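Long-range contacts in Low temperature requirement C protein (Listeria monocytogenes, PDB 1Y9I), which probably acts as a phosphatidylglycerophosphatase, a lipid phosphatase, and forms a helical tetramer that binds calcium and magnesium ions at neighbouring sites: residues 107-112 with 155-160; 59-64 with 103-108. All coordinates share one frame; numbering follows the deposited sequence.

Contact 1 of 2, residues 107-112 with 155-160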
ATOM      1  N   ASN A 107      -0.594  -2.020  -8.360  1.00 18.50           N
ATOM      2  CA  ASN A 107      -1.430  -2.903  -7.559  1.00 18.35           C
ATOM      3  C   ASN A 107      -2.539  -3.641  -8.281  1.00 19.79           C
ATOM      4  O   ASN A 107      -3.007  -4.669  -7.790  1.00 19.54           O
ATOM      5  CB  ASN A 107      -2.016  -2.132  -6.378  1.00 19.00           C
ATOM      6  CG  ASN A 107      -1.169  -2.272  -5.137  1.00 23.94           C
ATOM      7  OD1 ASN A 107      -1.025  -1.330  -4.353  1.00 29.66           O
ATOM      8  ND2 ASN A 107      -0.605  -3.461  -4.946  1.00 20.91           N
ATOM      9  N   VAL A 108      -2.968  -3.131  -9.432  1.00 19.23           N
ATOM     10  CA  VAL A 108      -4.031  -3.798 -10.174  1.00 21.22           C
ATOM     11  C   VAL A 108      -3.645  -5.238 -10.500  1.00 21.98           C
ATOM     12  O   VAL A 108      -4.512  -6.092 -10.701  1.00 21.64           O
ATOM     13  CB  VAL A 108      -4.371  -3.042 -11.478  1.00 21.87           C
ATOM     14  CG1 VAL A 108      -5.482  -3.755 -12.214  1.00 23.81           C
ATOM     15  CG2 VAL A 108      -4.808  -1.624 -11.149  1.00 23.72           C
ATOM     16  N   TYR A 109      -2.344  -5.510 -10.563  1.00 21.51           N
ATOM     17  CA  TYR A 109      -1.892  -6.869 -10.823  1.00 21.94           C
ATOM     18  C   TYR A 109      -1.038  -7.443  -9.694  1.00 21.77           C
ATOM     19  O   TYR A 109      -0.275  -8.388  -9.892  1.00 22.59           O
ATOM     20  CB  TYR A 109      -1.172  -6.950 -12.176  1.00 25.61           C
ATOM     21  CG  TYR A 109      -2.154  -6.975 -13.329  1.00 29.14           C
ATOM     22  CD1 TYR A 109      -2.961  -8.093 -13.551  1.00 30.55           C
ATOM     23  CD2 TYR A 109      -2.333  -5.862 -14.151  1.00 32.10           C
ATOM     24  CE1 TYR A 109      -3.924  -8.102 -14.556  1.00 33.53           C
ATOM     25  CE2 TYR A 109      -3.297  -5.861 -15.162  1.00 35.13           C
ATOM     26  CZ  TYR A 109      -4.088  -6.986 -15.354  1.00 34.42           C
ATOM     27  OH  TYR A 109      -5.055  -6.993 -16.333  1.00 39.53           O
ATOM     28  N   GLY A 110      -1.166  -6.859  -8.505  1.00 22.16           N
ATOM     29  CA  GLY A 110      -0.458  -7.382  -7.349  1.00 20.77           C
ATOM     30  C   GLY A 110       0.954  -6.935  -7.028  1.00 18.41           C
ATOM     31  O   GLY A 110       1.626  -6.257  -7.813  1.00 19.10           O
ATOM     32  N   SER A 111       1.399  -7.354  -5.849  1.00 16.36           N
ATOM     33  CA  SER A 111       2.713  -7.018  -5.325  1.00 18.51           C
ATOM     34  C   SER A 111       3.901  -7.513  -6.137  1.00 17.78           C
ATOM     35  O   SER A 111       5.003  -6.985  -5.993  1.00 17.22           O
ATOM     36  CB  SER A 111       2.834  -7.541  -3.896  1.00 22.20           C
ATOM     37  OG  SER A 111       2.592  -8.936  -3.866  1.00 25.67           O
ATOM     38  N   ILE A 112       3.707  -8.525  -6.976  1.00 17.52           N
ATOM     39  CA  ILE A 112       4.841  -9.017  -7.751  1.00 20.20           C
ATOM     40  C   ILE A 112       5.333  -7.990  -8.772  1.00 19.06           C
ATOM     41  O   ILE A 112       6.356  -8.189  -9.425  1.00 22.12           O
ATOM     42  CB  ILE A 112       4.531 -10.338  -8.479  1.00 23.26           C
ATOM     43  CG1 ILE A 112       3.463 -10.130  -9.545  1.00 24.91           C
ATOM     44  CG2 ILE A 112       4.099 -11.393  -7.470  1.00 22.73           C
ATOM     45  CD1 ILE A 112       3.387 -11.291 -10.517  1.00 30.50           C
ATOM     46  N   ALA A 155       3.904  -6.117 -17.037  1.00 16.64           N
ATOM     47  CA  ALA A 155       4.891  -7.188 -16.873  1.00 17.13           C
ATOM     48  C   ALA A 155       4.368  -8.240 -15.896  1.00 18.09           C
ATOM     49  O   ALA A 155       4.635  -9.438 -16.044  1.00 18.59           O
ATOM     50  CB  ALA A 155       6.215  -6.617 -16.362  1.00 16.12           C
ATOM     51  N   SER A 156       3.623  -7.787 -14.892  1.00 17.08           N
ATOM     52  CA  SER A 156       3.051  -8.689 -13.896  1.00 17.28           C
ATOM     53  C   SER A 156       1.942  -9.535 -14.520  1.00 15.36           C
ATOM     54  O   SER A 156       1.857 -10.746 -14.283  1.00 17.55           O
ATOM     55  CB  SER A 156       2.493  -7.879 -12.724  1.00 17.10           C
ATOM     56  OG  SER A 156       1.773  -8.715 -11.842  1.00 25.89           O
ATOM     57  N   ARG A 157       1.092  -8.906 -15.325  1.00 15.84           N
ATOM     58  CA  ARG A 157       0.019  -9.654 -15.970  1.00 16.67           C
ATOM     59  C   ARG A 157       0.640 -10.734 -16.860  1.00 18.33           C
ATOM     60  O   ARG A 157       0.160 -11.869 -16.915  1.00 19.24           O
ATOM     61  CB  ARG A 157      -0.866  -8.728 -16.810  1.00 17.24           C
ATOM     62  CG  ARG A 157      -2.026  -9.470 -17.483  1.00 20.03           C
ATOM     63  CD  ARG A 157      -2.913  -8.550 -18.303  1.00 21.04           C
ATOM     64  NE  ARG A 157      -4.094  -9.259 -18.795  1.00 26.50           N
ATOM     65  CZ  ARG A 157      -4.060 -10.220 -19.714  1.00 27.99           C
ATOM     66  NH1 ARG A 157      -2.903 -10.589 -20.251  1.00 26.44           N
ATOM     67  NH2 ARG A 157      -5.183 -10.829 -20.083  1.00 29.77           N
ATOM     68  N   LEU A 158       1.716 -10.371 -17.547  1.00 18.24           N
ATOM     69  CA  LEU A 158       2.422 -11.295 -18.426  1.00 19.74           C
ATOM     70  C   LEU A 158       2.952 -12.471 -17.599  1.00 21.38           C
ATOM     71  O   LEU A 158       2.783 -13.628 -17.977  1.00 22.22           O
ATOM     72  CB  LEU A 158       3.574 -10.558 -19.127  1.00 21.73           C
ATOM     73  CG  LEU A 158       4.420 -11.279 -20.182  1.00 25.89           C
ATOM     74  CD1 LEU A 158       5.241 -10.259 -20.962  1.00 27.81           C
ATOM     75  CD2 LEU A 158       5.329 -12.294 -19.514  1.00 28.94           C
ATOM     76  N   ALA A 159       3.591 -12.172 -16.470  1.00 21.32           N
ATOM     77  CA  ALA A 159       4.128 -13.224 -15.608  1.00 22.12           C
ATOM     78  C   ALA A 159       3.031 -14.217 -15.236  1.00 24.40           C
ATOM     79  O   ALA A 159       3.247 -15.435 -15.264  1.00 24.25           O
ATOM     80  CB  ALA A 159       4.734 -12.621 -14.352  1.00 24.19           C
ATOM     81  N   HIS A 160       1.855 -13.699 -14.888  1.00 24.50           N
ATOM     82  CA  HIS A 160       0.733 -14.560 -14.524  1.00 29.14           C
ATOM     83  C   HIS A 160       0.221 -15.349 -15.722  1.00 31.22           C
ATOM     84  O   HIS A 160      -0.379 -16.411 -15.561  1.00 32.14           O
ATOM     85  CB  HIS A 160      -0.426 -13.745 -13.943  1.00 29.81           C
ATOM     86  CG  HIS A 160      -0.275 -13.420 -12.489  1.00 33.07           C
ATOM     87  ND1 HIS A 160       0.436 -12.329 -12.039  1.00 35.83           N
ATOM     88  CD2 HIS A 160      -0.733 -14.053 -11.382  1.00 34.44           C
ATOM     89  CE1 HIS A 160       0.408 -12.303 -10.718  1.00 35.08           C
ATOM     90  NE2 HIS A 160      -0.294 -13.338 -10.295  1.00 34.85           N
TER

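Contact 2 of 2, residues 59-64 with 103-108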
ATOM      1  N   ARG A  59     -10.272   0.477 -14.915  1.00 22.51           N
ATOM      2  CA  ARG A  59     -10.786   1.745 -14.423  1.00 23.54           C
ATOM      3  C   ARG A  59      -9.822   2.360 -13.402  1.00 21.14           C
ATOM      4  O   ARG A  59      -9.583   3.565 -13.413  1.00 21.03           O
ATOM      5  CB  ARG A  59     -12.163   1.536 -13.780  1.00 26.00           C
ATOM      6  CG  ARG A  59     -12.936   2.821 -13.530  1.00 31.93           C
ATOM      7  CD  ARG A  59     -14.237   2.545 -12.793  1.00 37.38           C
ATOM      8  NE  ARG A  59     -15.103   3.720 -12.752  1.00 42.41           N
ATOM      9  CZ  ARG A  59     -15.805   4.168 -13.790  1.00 43.54           C
ATOM     10  NH1 ARG A  59     -15.748   3.535 -14.955  1.00 46.30           N
ATOM     11  NH2 ARG A  59     -16.559   5.253 -13.666  1.00 44.29           N
ATOM     12  N   GLU A  60      -9.272   1.526 -12.524  1.00 21.54           N
ATOM     13  CA  GLU A  60      -8.337   1.986 -11.491  1.00 21.45           C
ATOM     14  C   GLU A  60      -7.141   2.706 -12.132  1.00 20.47           C
ATOM     15  O   GLU A  60      -6.659   3.730 -11.630  1.00 19.11           O
ATOM     16  CB  GLU A  60      -7.849   0.781 -10.678  1.00 23.96           C
ATOM     17  CG  GLU A  60      -7.079   1.096  -9.411  1.00 30.49           C
ATOM     18  CD  GLU A  60      -7.979   1.379  -8.217  1.00 33.69           C
ATOM     19  OE1 GLU A  60      -7.491   1.271  -7.071  1.00 30.77           O
ATOM     20  OE2 GLU A  60      -9.166   1.713  -8.421  1.00 37.20           O
ATOM     21  N   VAL A  61      -6.660   2.153 -13.238  1.00 17.72           N
ATOM     22  CA  VAL A  61      -5.530   2.730 -13.956  1.00 17.65           C
ATOM     23  C   VAL A  61      -5.938   4.037 -14.633  1.00 16.16           C
ATOM     24  O   VAL A  61      -5.221   5.022 -14.584  1.00 16.52           O
ATOM     25  CB  VAL A  61      -5.004   1.739 -15.016  1.00 17.73           C
ATOM     26  CG1 VAL A  61      -3.949   2.402 -15.898  1.00 15.46           C
ATOM     27  CG2 VAL A  61      -4.420   0.521 -14.313  1.00 17.72           C
ATOM     28  N   GLN A  62      -7.108   4.043 -15.251  1.00 17.73           N
ATOM     29  CA  GLN A  62      -7.576   5.241 -15.933  1.00 17.72           C
ATOM     30  C   GLN A  62      -7.711   6.428 -14.981  1.00 18.95           C
ATOM     31  O   GLN A  62      -7.330   7.553 -15.321  1.00 18.03           O
ATOM     32  CB  GLN A  62      -8.899   4.935 -16.621  1.00 18.83           C
ATOM     33  CG  GLN A  62      -8.754   3.894 -17.719  1.00 21.15           C
ATOM     34  CD  GLN A  62     -10.062   3.217 -18.045  1.00 23.79           C
ATOM     35  OE1 GLN A  62     -11.121   3.670 -17.624  1.00 25.69           O
ATOM     36  NE2 GLN A  62      -9.997   2.125 -18.808  1.00 21.15           N
ATOM     37  N   ASN A  63      -8.235   6.174 -13.787  1.00 18.49           N
ATOM     38  CA  ASN A  63      -8.400   7.231 -12.797  1.00 19.75           C
ATOM     39  C   ASN A  63      -7.060   7.845 -12.419  1.00 19.89           C
ATOM     40  O   ASN A  63      -6.944   9.063 -12.285  1.00 18.59           O
ATOM     41  CB  ASN A  63      -9.097   6.691 -11.538  1.00 21.20           C
ATOM     42  CG  ASN A  63     -10.576   6.415 -11.765  1.00 25.26           C
ATOM     43  OD1 ASN A  63     -11.227   7.103 -12.546  1.00 25.03           O
ATOM     44  ND2 ASN A  63     -11.116   5.422 -11.063  1.00 24.79           N
ATOM     45  N   ALA A  64      -6.049   6.995 -12.251  1.00 18.07           N
ATOM     46  CA  ALA A  64      -4.718   7.463 -11.883  1.00 18.18           C
ATOM     47  C   ALA A  64      -4.065   8.229 -13.030  1.00 16.52           C
ATOM     48  O   ALA A  64      -3.417   9.246 -12.803  1.00 17.62           O
ATOM     49  CB  ALA A  64      -3.840   6.284 -11.465  1.00 14.80           C
ATOM     50  N   LEU A 103       1.638   3.660  -7.644  1.00 21.36           N
ATOM     51  CA  LEU A 103       1.608   2.335  -7.035  1.00 20.64           C
ATOM     52  C   LEU A 103       0.210   1.735  -7.175  1.00 19.90           C
ATOM     53  O   LEU A 103       0.055   0.515  -7.218  1.00 19.62           O
ATOM     54  CB  LEU A 103       2.002   2.398  -5.559  1.00 23.61           C
ATOM     55  CG  LEU A 103       2.199   1.023  -4.907  1.00 25.96           C
ATOM     56  CD1 LEU A 103       3.475   0.399  -5.456  1.00 26.84           C
ATOM     57  CD2 LEU A 103       2.286   1.156  -3.391  1.00 27.32           C
ATOM     58  N   SER A 104      -0.809   2.588  -7.256  1.00 20.09           N
ATOM     59  CA  SER A 104      -2.180   2.104  -7.396  1.00 19.25           C
ATOM     60  C   SER A 104      -2.362   1.429  -8.760  1.00 20.34           C
ATOM     61  O   SER A 104      -3.227   0.564  -8.930  1.00 20.25           O
ATOM     62  CB  SER A 104      -3.182   3.257  -7.239  1.00 22.85           C
ATOM     63  OG  SER A 104      -3.186   4.108  -8.373  1.00 24.69           O
ATOM     64  N   ILE A 105      -1.544   1.832  -9.729  1.00 16.24           N
ATOM     65  CA  ILE A 105      -1.596   1.242 -11.062  1.00 17.35           C
ATOM     66  C   ILE A 105      -0.928  -0.124 -10.965  1.00 15.49           C
ATOM     67  O   ILE A 105      -1.446  -1.120 -11.457  1.00 16.46           O
ATOM     68  CB  ILE A 105      -0.837   2.109 -12.090  1.00 16.27           C
ATOM     69  CG1 ILE A 105      -1.597   3.421 -12.314  1.00 17.14           C
ATOM     70  CG2 ILE A 105      -0.662   1.346 -13.400  1.00 14.75           C
ATOM     71  CD1 ILE A 105      -0.861   4.404 -13.233  1.00 16.83           C
ATOM     72  N   VAL A 106       0.224  -0.168 -10.308  1.00 16.10           N
ATOM     73  CA  VAL A 106       0.936  -1.433 -10.142  1.00 16.50           C
ATOM     74  C   VAL A 106       0.064  -2.463  -9.425  1.00 16.37           C
ATOM     75  O   VAL A 106      -0.005  -3.636  -9.820  1.00 17.52           O
ATOM     76  CB  VAL A 106       2.216  -1.243  -9.302  1.00 16.09           C
ATOM     77  CG1 VAL A 106       2.906  -2.591  -9.088  1.00 19.13           C
ATOM     78  CG2 VAL A 106       3.153  -0.273  -9.992  1.00 15.78           C
ATOM     79  N   ASN A 107      -0.594  -2.020  -8.360  1.00 18.50           N
ATOM     80  CA  ASN A 107      -1.430  -2.903  -7.559  1.00 18.35           C
ATOM     81  C   ASN A 107      -2.539  -3.641  -8.281  1.00 19.79           C
ATOM     82  O   ASN A 107      -3.007  -4.669  -7.790  1.00 19.54           O
ATOM     83  CB  ASN A 107      -2.016  -2.132  -6.378  1.00 19.00           C
ATOM     84  CG  ASN A 107      -1.169  -2.272  -5.137  1.00 23.94           C
ATOM     85  OD1 ASN A 107      -1.025  -1.330  -4.353  1.00 29.66           O
ATOM     86  ND2 ASN A 107      -0.605  -3.461  -4.946  1.00 20.91           N
ATOM     87  N   VAL A 108      -2.968  -3.131  -9.432  1.00 19.23           N
ATOM     88  CA  VAL A 108      -4.031  -3.798 -10.174  1.00 21.22           C
ATOM     89  C   VAL A 108      -3.645  -5.238 -10.500  1.00 21.98           C
ATOM     90  O   VAL A 108      -4.512  -6.092 -10.701  1.00 21.64           O
ATOM     91  CB  VAL A 108      -4.371  -3.042 -11.478  1.00 21.87           C
ATOM     92  CG1 VAL A 108      -5.482  -3.755 -12.214  1.00 23.81           C
ATOM     93  CG2 VAL A 108      -4.808  -1.624 -11.149  1.00 23.72           C
TER
HETATM   94  O   HOH W   1      -6.074   4.627  -9.021  1.00 22.51           O
HETATM   95  O   HOH W   2      -5.277  -0.252  -7.205  1.00 27.84           O

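Contact 1 of 2, residues 107-112 with 155-160
S156 meets the loop residue Y109 through its hydroxyl: OG donates to the backbone O of Y109 at 2.8 Å, coming in obliquely from above the carbonyl plane, 38° out of it. A chi1 of 172° swings OG away from the helix's own backbone N and out to the loop, where it also lies 3.2 Å from I112 CG1. Next along the helix, R157 runs beside the Y109 side chain, both pointing the same way. R157 CB sits squarely over one face of the phenol ring, a CH-pi contact 3.8 Å from the centroid, and the extended chain carries R157 CD to 3.3 Å from Y109 OH. The guanidinium plane stands 82° from the ring, and its NH1 is hydrogen-bonded to N51. A159 adds a looser apolar touch, its CB 4.3 Å from I112 CD1. H160 folds back on the helix: its ND1 donates to S156 O at 3.1 Å, the acceptor lying close to the imidazole plane, which fixes the ring's rotation. That carbonyl also accepts from H160 N, on the opposite face. The contact ties the loop between helices 97-106 and 114-123 to the C-terminal end of helix 143-160, with V55 of helix 45-56 against Y109.

Contact 2 of 2, residues 59-64 with 103-108
V61 and V108 meet through their CG2 methyls, 3.8 Å apart, with the two side chains crossing at about a right angle. The same V61 methyl lies 4.0 Å from I105 CG2, again with the side chains nearly perpendicular, so one branch of V61 serves both partners. One turn on from E60 along helix 59-76, A64 CB packs on I105 CG1 at 3.7 Å and also touches S104 OG. E60 slides past V108 in the opposite direction, its CB 3.9 Å from V108 CG2. No direct hydrogen bond spans the segments, but two waters bridge them. The first donates to E60 O at 2.8 Å and to S104 OG. A bend at chi2 (84°) of E60 brings its OE1 to the second, which donates to E60 OE1 at 2.7 Å and to S104 O. Further out, S104 OG is bonded to L101 O, while E60 OE1 also accepts from S111 N of the third subunit, which helps hold the carboxylate in place. Behind I105 stand I146, A149 and I150 of helix 143-160. This is a buried helix-helix interface of the all-helical PgpA-family bundle, apolar at V61, A64 and I105, polar and hydrated at E60 and S104.

In the fold
The two contacts lie with their centres 12 Å apart and share N107 and V108, where helix 97-106 runs out into the loop before helix 114-123. Along the chain, 59-64 comes first, then the joined stretch 103-112, then 155-160. Contact 2 is the buried one, holding helix 59-76 to helix 97-106; contact 1 is nearer the surface and fastens the following loop to the end of helix 143-160. That helix supplies one side of contact 1 and, further back along its length, packs against I105 of contact 2. Both contacts touch the third subunit, linking the bundle's internal packing to the tetramer. Contact 2 is packing away from the metal site, the I105 side chain being about 11 Å from the magnesium ion.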